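PDB 3PBP: nucleoporin NUP82 from Saccharomyces cerevisiae, which is a structural component of the nuclear pore complex whose N-terminal beta-propeller domain, the part in this structure, binds NUP116. Local coordinates for residues Glu147-Thr152 / Asn180-Leu185; Pro291-Asp296 / Arg353-Arg358; Tyr295-Thr300 / Phe319-Leu324; Gln383-Ser388 / Glu411-Asp416. The protein carries 1 engineered substitution. One frame throughout, in Å; residues are numbered along the deposited sequence.

Interaction 1 of 4, residues Glu147-Thr152 / Asn180-Leu185; sequences EDDTIT and NDITDL
Asp149 reaches from the turn between strands 141-146 and 151-155 to the backbone that opens strand 182-187, joining two successive blades of the beta-propeller. Its positive phi (85°) belongs to the tight turn of the hairpin. From CA the bond to CB already heads for residues 180-182, and the carboxylate continues that way. CG lies beside the chain, 3.1 Å from Asp181 N, and the two oxygens then divide the work. OD1 accepts from Ile182 N at 2.9 Å, a nearly straight bond with 165° at the hydrogen, and CG1 of the same isoleucine lies close by. OD2 accepts from Asp181 N at 2.8 Å and also rests near Asn180 CA. Both amides approach from well above the carboxylate plane, so two consecutive N-H groups grip the flat end of one acid and should limit its rotation. They may also stabilise its negative charge. The backbone oxygen of Asp149 accepts from Asn167 ND2.

Beyond the carboxylate the contact is apolar. Ile151 and Ile182 run across each other at about a right angle, each with CG1 anti to the carbonyl carbon and CD1 extended beyond it, which sends CD1 into the interface; Leu185 joins them. Leu145 of strand 141-146 touches all three, Ile151, Ile182 and Leu185, and Cys196 of strand 194-198 lies against Ile151 from the following blade. Farther along, Thr183 and Asp184 both face Leu197 in a classic beta bulge. The apolar layer finishes with Ile151 CD1, which stands 4.1 Å from Ile182 CD1 and 4.2 Å from Leu185 CD1.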
# COMPACT_ATOMS: atom_id res chain seq x y z
N GLU A 147 1.74 0.84 -13.00
CA GLU A 147 2.91 -0.03 -13.18
C GLU A 147 4.11 0.69 -12.60
O GLU A 147 5.11 0.09 -12.20
CB GLU A 147 3.15 -0.31 -14.65
CG GLU A 147 2.07 -1.14 -15.28
CD GLU A 147 1.79 -2.41 -14.50
OE1 GLU A 147 2.78 -3.06 -14.08
OE2 GLU A 147 0.60 -2.75 -14.30
N ASP A 148 3.98 2.02 -12.58
CA ASP A 148 4.94 2.97 -12.05
C ASP A 148 5.39 2.65 -10.63
O ASP A 148 6.53 2.93 -10.25
CB ASP A 148 4.26 4.33 -11.96
CG ASP A 148 4.83 5.31 -12.90
OD1 ASP A 148 6.03 5.17 -13.21
OD2 ASP A 148 4.09 6.23 -13.31
N ASP A 149 4.45 2.10 -9.86
CA ASP A 149 4.60 1.80 -8.43
C ASP A 149 4.23 3.13 -7.80
O ASP A 149 4.42 3.39 -6.61
CB ASP A 149 6.03 1.39 -8.06
CG ASP A 149 6.35 -0.04 -8.47
OD1 ASP A 149 5.47 -0.91 -8.30
OD2 ASP A 149 7.49 -0.28 -8.95
N THR A 150 3.69 3.99 -8.64
CA THR A 150 3.25 5.30 -8.27
C THR A 150 1.80 5.14 -7.76
O THR A 150 1.03 4.33 -8.31
CB THR A 150 3.34 6.24 -9.52
OG1 THR A 150 3.52 7.59 -9.09
CG2 THR A 150 2.07 6.15 -10.37
N ILE A 151 1.43 5.87 -6.71
CA ILE A 151 0.07 5.78 -6.16
C ILE A 151 -0.54 7.18 -6.21
O ILE A 151 -0.01 8.12 -5.63
CB ILE A 151 0.09 5.26 -4.71
CG1 ILE A 151 0.76 3.87 -4.67
CG2 ILE A 151 -1.33 5.18 -4.16
CD1 ILE A 151 1.12 3.38 -3.28
N THR A 152 -1.67 7.30 -6.89
CA THR A 152 -2.33 8.60 -7.05
C THR A 152 -3.74 8.71 -6.47
O THR A 152 -4.54 7.76 -6.54
CB THR A 152 -2.40 8.97 -8.56
OG1 THR A 152 -1.14 8.67 -9.17
CG2 THR A 152 -2.74 10.44 -8.75
N ASN A 180 9.31 -0.07 -4.56
CA ASN A 180 9.17 -0.56 -5.92
C ASN A 180 8.53 -1.94 -5.95
O ASN A 180 8.52 -2.64 -4.94
CB ASN A 180 10.53 -0.63 -6.61
CG ASN A 180 11.11 0.74 -6.90
OD1 ASN A 180 10.68 1.42 -7.84
ND2 ASN A 180 12.08 1.18 -6.08
N ASP A 181 8.01 -2.31 -7.11
CA ASP A 181 7.38 -3.62 -7.30
C ASP A 181 6.18 -3.90 -6.38
O ASP A 181 6.13 -4.94 -5.73
CB ASP A 181 8.43 -4.72 -7.12
CG ASP A 181 9.67 -4.49 -7.99
OD1 ASP A 181 9.59 -4.74 -9.22
OD2 ASP A 181 10.71 -4.06 -7.44
N ILE A 182 5.22 -2.98 -6.34
CA ILE A 182 4.04 -3.17 -5.52
C ILE A 182 3.08 -4.12 -6.24
O ILE A 182 2.74 -3.90 -7.39
CB ILE A 182 3.34 -1.82 -5.28
CG1 ILE A 182 4.35 -0.82 -4.73
CG2 ILE A 182 2.18 -2.00 -4.33
CD1 ILE A 182 3.78 0.54 -4.42
N THR A 183 2.66 -5.19 -5.57
CA THR A 183 1.74 -6.15 -6.17
C THR A 183 0.32 -5.91 -5.72
O THR A 183 -0.63 -6.22 -6.45
CB THR A 183 1.99 -7.61 -5.74
OG1 THR A 183 3.39 -7.88 -5.77
CG2 THR A 183 1.26 -8.58 -6.68
N ASP A 184 0.17 -5.39 -4.50
CA ASP A 184 -1.16 -5.16 -3.95
C ASP A 184 -1.20 -4.00 -2.97
O ASP A 184 -0.18 -3.56 -2.44
CB ASP A 184 -1.64 -6.46 -3.28
CG ASP A 184 -3.16 -6.54 -3.18
OD1 ASP A 184 -3.85 -5.65 -3.70
OD2 ASP A 184 -3.66 -7.51 -2.58
N LEU A 185 -2.41 -3.54 -2.73
CA LEU A 185 -2.70 -2.40 -1.87
C LEU A 185 -3.90 -2.78 -1.03
O LEU A 185 -4.79 -3.52 -1.48
CB LEU A 185 -3.09 -1.22 -2.74
CG LEU A 185 -2.22 0.01 -2.69
CD1 LEU A 185 -0.76 -0.38 -2.83
CD2 LEU A 185 -2.66 0.95 -3.80

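Interaction 2 of 4, residues Pro291-Asp296 / Arg353-Arg358; sequences PGELYD and RVKLQR
Glu293 OE1 is held by two basic side chains at once. Arg353 NH1 donates to it at 2.7 Å and Lys355 NZ at 3.0 Å, and both come from the same face of the carboxylate plane. A third, weak bond arrives from Arg353 NH2. The NH1 bond uses the anti side of OE1 and is bent, with 135° at the hydrogen. OE1 alone takes the arginine bonds, and the carboxylate and guanidinium planes stand 84° apart, unlike the flat, two-bond pairing of an acid with an arginine.

Arg353 gets there by being stretched out: CG sits anti to the backbone N (chi1 -174°) and the chain stays extended to NE. That lays the guanidinium between two neighbours. Leu294 CG rides 3.5 Å above one face, toward the rim, and Lys355 CE lies 3.4 Å off the opposite face, also near the rim. Glu293 comes in at the edge, while the CB of Pro291 makes a looser approach to NH1. With a hydrocarbon on each side and an acid at the rim, the guanidinium probably has little freedom to tilt.

The arginine has further partners: NH2 forms a salt bridge with Asp321, and NE bonds Ser323 OG. Two carboxylates thus share one guanidinium, and Lys355 adds a second positive charge next to Glu293. At the surface of the propeller, this Glu293-Arg353-Lys355 salt-bridge network ties the short 3-10 segment that carries Glu293 to the end of strand 347-355, in the sheet that also holds strand 323-329.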
# COMPACT_ATOMS: atom_id res chain seq x y z
N PRO A 291 8.53 -17.05 8.71
CA PRO A 291 8.70 -18.47 8.36
C PRO A 291 9.84 -18.67 7.37
O PRO A 291 9.85 -18.06 6.30
CB PRO A 291 7.36 -18.84 7.72
CG PRO A 291 6.40 -17.88 8.35
CD PRO A 291 7.18 -16.59 8.34
N GLY A 292 10.79 -19.53 7.73
CA GLY A 292 11.92 -19.77 6.85
C GLY A 292 11.60 -20.23 5.44
O GLY A 292 12.23 -19.77 4.49
N GLU A 293 10.63 -21.12 5.29
CA GLU A 293 10.28 -21.64 3.97
C GLU A 293 10.01 -20.54 2.97
O GLU A 293 10.50 -20.56 1.85
CB GLU A 293 9.03 -22.51 4.02
CG GLU A 293 9.01 -23.64 5.03
CD GLU A 293 7.88 -24.64 4.75
OE1 GLU A 293 6.71 -24.21 4.62
OE2 GLU A 293 8.17 -25.85 4.65
N LEU A 294 9.19 -19.58 3.41
CA LEU A 294 8.76 -18.47 2.57
C LEU A 294 9.84 -17.61 1.91
O LEU A 294 9.55 -16.85 0.99
CB LEU A 294 7.78 -17.60 3.37
CG LEU A 294 6.55 -18.40 3.82
CD1 LEU A 294 5.76 -17.62 4.85
CD2 LEU A 294 5.69 -18.74 2.61
N TYR A 295 11.08 -17.74 2.36
CA TYR A 295 12.15 -16.96 1.75
C TYR A 295 12.33 -17.43 0.30
O TYR A 295 12.89 -16.72 -0.53
CB TYR A 295 13.46 -17.14 2.53
CG TYR A 295 13.62 -16.17 3.68
CD1 TYR A 295 13.71 -14.80 3.46
CD2 TYR A 295 13.68 -16.63 5.00
CE1 TYR A 295 13.85 -13.91 4.53
CE2 TYR A 295 13.82 -15.75 6.07
CZ TYR A 295 13.91 -14.39 5.82
OH TYR A 295 14.04 -13.50 6.87
N ASP A 296 11.82 -18.63 0.01
CA ASP A 296 11.92 -19.20 -1.33
C ASP A 296 10.71 -18.88 -2.19
O ASP A 296 10.62 -19.35 -3.32
CB ASP A 296 12.09 -20.73 -1.27
CG ASP A 296 13.42 -21.15 -0.64
OD1 ASP A 296 14.48 -20.69 -1.13
OD2 ASP A 296 13.38 -21.93 0.34
N ARG A 353 0.03 -19.50 10.40
CA ARG A 353 0.30 -19.72 8.99
C ARG A 353 -0.68 -20.80 8.49
O ARG A 353 -0.91 -21.81 9.16
CB ARG A 353 1.74 -20.18 8.78
CG ARG A 353 2.09 -20.27 7.31
CD ARG A 353 3.44 -20.87 7.10
NE ARG A 353 3.74 -20.95 5.68
CZ ARG A 353 4.79 -21.58 5.18
NH1 ARG A 353 5.64 -22.19 5.99
NH2 ARG A 353 4.99 -21.61 3.86
N VAL A 354 -1.27 -20.57 7.32
CA VAL A 354 -2.23 -21.50 6.75
C VAL A 354 -1.77 -21.93 5.36
O VAL A 354 -1.70 -21.11 4.45
CB VAL A 354 -3.63 -20.84 6.63
CG1 VAL A 354 -4.61 -21.80 5.98
CG2 VAL A 354 -4.12 -20.43 8.01
N LYS A 355 -1.45 -23.22 5.22
CA LYS A 355 -1.03 -23.74 3.92
C LYS A 355 -2.24 -24.38 3.25
O LYS A 355 -2.78 -25.37 3.74
CB LYS A 355 0.08 -24.79 4.08
CG LYS A 355 1.32 -24.28 4.78
CD LYS A 355 2.39 -25.36 4.86
CE LYS A 355 3.58 -24.90 5.71
NZ LYS A 355 4.62 -25.95 5.85
N LEU A 356 -2.67 -23.79 2.14
CA LEU A 356 -3.83 -24.30 1.40
C LEU A 356 -3.37 -25.17 0.24
O LEU A 356 -4.19 -25.79 -0.44
CB LEU A 356 -4.68 -23.13 0.89
CG LEU A 356 -5.13 -22.10 1.93
CD1 LEU A 356 -5.80 -20.93 1.25
CD2 LEU A 356 -6.06 -22.77 2.94
N GLN A 357 -2.06 -25.19 0.01
CA GLN A 357 -1.47 -25.99 -1.06
C GLN A 357 -2.22 -25.87 -2.39
O GLN A 357 -2.23 -26.81 -3.19
CB GLN A 357 -1.43 -27.46 -0.61
CG GLN A 357 -0.62 -27.65 0.66
CD GLN A 357 -0.92 -28.97 1.34
OE1 GLN A 357 -2.04 -29.20 1.82
NE2 GLN A 357 0.07 -29.85 1.39
N ARG A 358 -2.85 -24.73 -2.61
CA ARG A 358 -3.57 -24.47 -3.85
C ARG A 358 -3.04 -23.13 -4.34
O ARG A 358 -2.54 -22.34 -3.54
CB ARG A 358 -5.07 -24.35 -3.60
CG ARG A 358 -5.73 -25.58 -3.02
CD ARG A 358 -7.10 -25.20 -2.48
NE ARG A 358 -7.85 -26.33 -1.94
CZ ARG A 358 -8.36 -27.32 -2.68
NH1 ARG A 358 -8.19 -27.31 -4.00
NH2 ARG A 358 -9.06 -28.29 -2.10

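Interaction 3 of 4, residues Tyr295-Thr300 / Phe319-Leu324; sequences YDYTAT and FDDGSL
Thr298 O accepts from Asp320 N at 2.8 Å, and the CA-H of Phe319 also leans on that oxygen. Next to it Ala299 and Phe319 form an antiparallel non-hydrogen-bonded pair, CA atoms 4.3 Å apart, where strand 299-306 meets the end of strand 313-319. In the other direction Asp320 folds its carboxylate back toward the chain, and OD2 takes a weak bond from Thr298 N at 2.6 Å; the Thr298 and Asp320 side chains lie side by side and point the same way.

Two of the aromatic contacts are CH-pi. Asp321 sets its CB over the centre of the Tyr297 ring, 3.5 Å from the centroid and only 9° off the normal, while its carboxylate goes to Arg353. Across the pair, Ala299 CB sits over the face of Phe319, 4.1 Å from the ring centroid, and Leu294 packs against Phe319 too. Asp320 CB, by contrast, meets the Tyr297 ring at its edge.

The NUP116 chain borders this site: Arg114 of that chain bonds Thr298 OG1, and Tyr295 meets Lys98 and His109 of the same chain. The chemistry implies that main-chain bonds and ring contacts hold residues 297-299 against 319-321, which probably helps present Tyr295 and Thr298 to NUP116.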
# COMPACT_ATOMS: atom_id res chain seq x y z
N TYR A 295 11.08 -17.74 2.36
CA TYR A 295 12.15 -16.96 1.75
C TYR A 295 12.33 -17.43 0.30
O TYR A 295 12.89 -16.72 -0.53
CB TYR A 295 13.46 -17.14 2.53
CG TYR A 295 13.62 -16.17 3.68
CD1 TYR A 295 13.71 -14.80 3.46
CD2 TYR A 295 13.68 -16.63 5.00
CE1 TYR A 295 13.85 -13.91 4.53
CE2 TYR A 295 13.82 -15.75 6.07
CZ TYR A 295 13.91 -14.39 5.82
OH TYR A 295 14.04 -13.50 6.87
N ASP A 296 11.82 -18.63 0.01
CA ASP A 296 11.92 -19.20 -1.33
C ASP A 296 10.71 -18.88 -2.19
O ASP A 296 10.62 -19.35 -3.32
CB ASP A 296 12.09 -20.73 -1.27
CG ASP A 296 13.42 -21.15 -0.64
OD1 ASP A 296 14.48 -20.69 -1.13
OD2 ASP A 296 13.38 -21.93 0.34
N TYR A 297 9.78 -18.09 -1.67
CA TYR A 297 8.59 -17.74 -2.43
C TYR A 297 8.34 -16.24 -2.47
O TYR A 297 9.13 -15.44 -1.94
CB TYR A 297 7.37 -18.46 -1.87
CG TYR A 297 7.51 -19.97 -1.90
CD1 TYR A 297 8.14 -20.66 -0.86
CD2 TYR A 297 7.06 -20.71 -3.01
CE1 TYR A 297 8.31 -22.04 -0.91
CE2 TYR A 297 7.24 -22.09 -3.07
CZ TYR A 297 7.86 -22.75 -2.02
OH TYR A 297 8.04 -24.11 -2.08
N THR A 298 7.25 -15.85 -3.12
CA THR A 298 6.91 -14.45 -3.23
C THR A 298 5.51 -14.15 -2.74
O THR A 298 4.58 -14.94 -2.93
CB THR A 298 7.02 -13.97 -4.69
OG1 THR A 298 8.29 -14.35 -5.24
CG2 THR A 298 6.89 -12.44 -4.76
N ALA A 299 5.37 -12.99 -2.09
CA ALA A 299 4.09 -12.53 -1.56
C ALA A 299 3.18 -12.15 -2.73
O ALA A 299 3.61 -11.49 -3.69
CB ALA A 299 4.32 -11.34 -0.64
N THR A 300 1.92 -12.57 -2.66
CA THR A 300 0.97 -12.30 -3.74
C THR A 300 -0.08 -11.23 -3.47
O THR A 300 -0.23 -10.28 -4.26
CB THR A 300 0.21 -13.58 -4.13
OG1 THR A 300 1.12 -14.66 -4.25
CG2 THR A 300 -0.49 -13.38 -5.46
N PHE A 319 1.17 -16.06 -0.55
CA PHE A 319 2.49 -16.44 -1.04
C PHE A 319 2.42 -17.52 -2.13
O PHE A 319 1.47 -18.31 -2.17
CB PHE A 319 3.35 -16.93 0.12
CG PHE A 319 4.02 -15.82 0.89
CD1 PHE A 319 5.18 -15.23 0.40
CD2 PHE A 319 3.49 -15.38 2.10
CE1 PHE A 319 5.81 -14.21 1.12
CE2 PHE A 319 4.11 -14.36 2.82
CZ PHE A 319 5.27 -13.78 2.33
N ASP A 320 3.44 -17.53 -3.00
CA ASP A 320 3.55 -18.50 -4.10
C ASP A 320 3.19 -19.93 -3.70
O ASP A 320 2.53 -20.63 -4.44
CB ASP A 320 4.98 -18.55 -4.64
CG ASP A 320 5.29 -17.44 -5.59
OD1 ASP A 320 4.50 -17.22 -6.53
OD2 ASP A 320 6.36 -16.80 -5.40
N ASP A 321 3.67 -20.35 -2.54
CA ASP A 321 3.45 -21.71 -2.06
C ASP A 321 2.03 -22.01 -1.61
O ASP A 321 1.79 -23.01 -0.91
CB ASP A 321 4.42 -22.02 -0.92
CG ASP A 321 4.08 -21.28 0.37
OD1 ASP A 321 3.64 -20.11 0.28
OD2 ASP A 321 4.28 -21.86 1.46
N GLY A 322 1.08 -21.17 -2.00
CA GLY A 322 -0.30 -21.38 -1.60
C GLY A 322 -0.43 -21.29 -0.09
O GLY A 322 -1.29 -21.93 0.51
N SER A 323 0.44 -20.48 0.51
CA SER A 323 0.45 -20.29 1.96
C SER A 323 -0.13 -18.92 2.35
O SER A 323 -0.20 -17.97 1.54
CB SER A 323 1.90 -20.42 2.47
OG SER A 323 1.96 -20.63 3.87
N LEU A 324 -0.55 -18.82 3.61
CA LEU A 324 -1.16 -17.61 4.14
C LEU A 324 -0.55 -17.30 5.50
O LEU A 324 -0.38 -18.20 6.30
CB LEU A 324 -2.65 -17.85 4.34
CG LEU A 324 -3.65 -16.90 3.72
CD1 LEU A 324 -3.40 -16.81 2.22
CD2 LEU A 324 -5.04 -17.41 4.02

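Interaction 4 of 4, residues Gln383-Ser388 / Glu411-Asp416; sequences QVNFMS and ESKLED
Asn385 and Lys413 form the well-made part of an antiparallel pairing in a propeller blade, where strand 413-419 is the outermost strand and lies against strand 380-385. Asn385 N donates to Lys413 O at 2.8 Å and Lys413 N returns to Asn385 O at 2.9 Å. Two residues along, the pairing loosens: Gln383 N still reaches Glu415 O at 2.7 Å, but the return bond from Glu415 N is weak and bent to 120°.

Among the side chains, Val384 and Phe386 are buried, with Ser412 against them: Val384 CG1 meets Ser412 CB at 3.6 Å, while Ser412 OG lies at the edge of the Phe386 ring and bonds Glu352. Leu326 of strand 323-329 backs both Phe386 and Ser412. Leu414, Lys413 and Glu415 belong to the exposed strand, although Leu414 CD1 still reaches Val384 CG2 at 3.8 Å. Lys413 stays extended beyond CG and runs past Ser388, whose OG touches its CE rather than its amine. Helix 387-399 begins after Phe386, at the N-cap position, and an Asx turn accompanies its start: Asn385 OD1 accepts from the backbone N of Met387, a selenomethionine, at 3.2 Å.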
# COMPACT_ATOMS: atom_id res chain seq x y z
N GLN A 383 -13.06 -20.55 2.82
CA GLN A 383 -13.27 -19.50 3.79
C GLN A 383 -12.49 -19.80 5.05
O GLN A 383 -12.76 -20.78 5.75
CB GLN A 383 -14.74 -19.35 4.16
CG GLN A 383 -14.97 -18.16 5.09
CD GLN A 383 -16.26 -18.24 5.87
OE1 GLN A 383 -17.22 -17.51 5.60
NE2 GLN A 383 -16.29 -19.13 6.85
N VAL A 384 -11.49 -18.97 5.33
CA VAL A 384 -10.68 -19.12 6.51
C VAL A 384 -11.45 -18.38 7.61
O VAL A 384 -11.78 -17.21 7.45
CB VAL A 384 -9.31 -18.48 6.31
CG1 VAL A 384 -8.45 -18.70 7.53
CG2 VAL A 384 -8.65 -19.08 5.09
N ASN A 385 -11.75 -19.07 8.70
CA ASN A 385 -12.49 -18.45 9.79
C ASN A 385 -11.64 -18.45 11.05
O ASN A 385 -11.48 -19.49 11.68
CB ASN A 385 -13.79 -19.21 10.04
CG ASN A 385 -14.63 -18.58 11.13
OD1 ASN A 385 -14.20 -18.44 12.27
ND2 ASN A 385 -15.85 -18.20 10.77
N PHE A 386 -11.11 -17.29 11.43
CA PHE A 386 -10.30 -17.25 12.63
C PHE A 386 -10.90 -16.56 13.83
O PHE A 386 -10.18 -16.00 14.67
CB PHE A 386 -8.92 -16.66 12.32
CG PHE A 386 -8.90 -15.64 11.23
CD1 PHE A 386 -9.13 -14.30 11.50
CD2 PHE A 386 -8.59 -16.00 9.92
CE1 PHE A 386 -9.06 -13.35 10.50
CE2 PHE A 386 -8.52 -15.05 8.92
CZ PHE A 386 -8.75 -13.72 9.21
N MSE A 387 -12.22 -16.62 13.95
CA MSE A 387 -12.92 -16.03 15.08
C MSE A 387 -12.80 -16.92 16.31
O MSE A 387 -13.20 -16.54 17.41
CB MSE A 387 -14.39 -15.79 14.75
CG MSE A 387 -14.64 -14.51 13.97
SE MSE A 387 -13.98 -12.91 14.91
CE MSE A 387 -15.55 -12.51 15.99
N SER A 388 -12.25 -18.12 16.10
CA SER A 388 -12.05 -19.10 17.17
C SER A 388 -11.15 -18.44 18.19
O SER A 388 -11.44 -18.43 19.38
CB SER A 388 -11.35 -20.35 16.62
OG SER A 388 -11.81 -20.67 15.31
N GLU A 411 -5.59 -21.81 15.58
CA GLU A 411 -5.87 -22.56 14.36
C GLU A 411 -7.18 -22.03 13.80
O GLU A 411 -8.17 -21.92 14.51
CB GLU A 411 -6.02 -24.04 14.67
CG GLU A 411 -4.78 -24.66 15.30
CD GLU A 411 -4.94 -26.15 15.59
OE1 GLU A 411 -5.72 -26.51 16.51
OE2 GLU A 411 -4.28 -26.95 14.89
N SER A 412 -7.18 -21.68 12.52
CA SER A 412 -8.37 -21.16 11.89
C SER A 412 -9.16 -22.28 11.24
O SER A 412 -8.58 -23.25 10.76
CB SER A 412 -8.00 -20.12 10.83
OG SER A 412 -7.28 -19.04 11.40
N LYS A 413 -10.48 -22.16 11.25
CA LYS A 413 -11.35 -23.16 10.65
C LYS A 413 -11.39 -22.92 9.15
O LYS A 413 -11.86 -21.88 8.68
CB LYS A 413 -12.77 -23.05 11.21
CG LYS A 413 -12.86 -23.15 12.71
CD LYS A 413 -14.22 -22.67 13.21
CE LYS A 413 -14.22 -22.48 14.72
NZ LYS A 413 -15.45 -21.75 15.16
N LEU A 414 -10.88 -23.88 8.39
CA LEU A 414 -10.86 -23.77 6.95
C LEU A 414 -12.16 -24.41 6.47
O LEU A 414 -12.64 -25.36 7.08
CB LEU A 414 -9.66 -24.52 6.38
CG LEU A 414 -9.37 -24.32 4.90
CD1 LEU A 414 -9.04 -22.86 4.66
CD2 LEU A 414 -8.21 -25.20 4.46
N GLU A 415 -12.74 -23.89 5.39
CA GLU A 415 -13.98 -24.47 4.89
C GLU A 415 -14.23 -24.19 3.42
O GLU A 415 -14.18 -23.04 2.98
CB GLU A 415 -15.17 -23.97 5.69
CG GLU A 415 -16.46 -24.67 5.33
CD GLU A 415 -17.59 -24.34 6.28
OE1 GLU A 415 -18.07 -23.18 6.26
OE2 GLU A 415 -17.98 -25.24 7.06
N ASP A 416 -14.51 -25.24 2.66
CA ASP A 416 -14.76 -25.11 1.23
C ASP A 416 -16.16 -24.55 0.99
O ASP A 416 -17.17 -25.16 1.35
CB ASP A 416 -14.59 -26.46 0.54
CG ASP A 416 -13.14 -26.94 0.54
OD1 ASP A 416 -12.29 -26.29 -0.12
OD2 ASP A 416 -12.86 -27.96 1.20

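Along the chain interaction 1 comes first, interactions 2 and 3 start from the same run of residues, and interaction 4 closes the series. Interactions 2 and 3 are nearest, with centres about 6 Å apart, sharing Tyr295 and Asp296 and the sheet in which strands 347-355 and 323-329 are neighbours. Interaction 1, its centre about 19 Å from that of interaction 3, still touches it where Thr183 CG2 meets Thr300 O. Interaction 4 lies in the next blade, its centre about 17 Å from that of interaction 2, and meets it through Leu356 and Leu414. The contacts thus run from blade to blade, with the NUP116-facing residues in the middle.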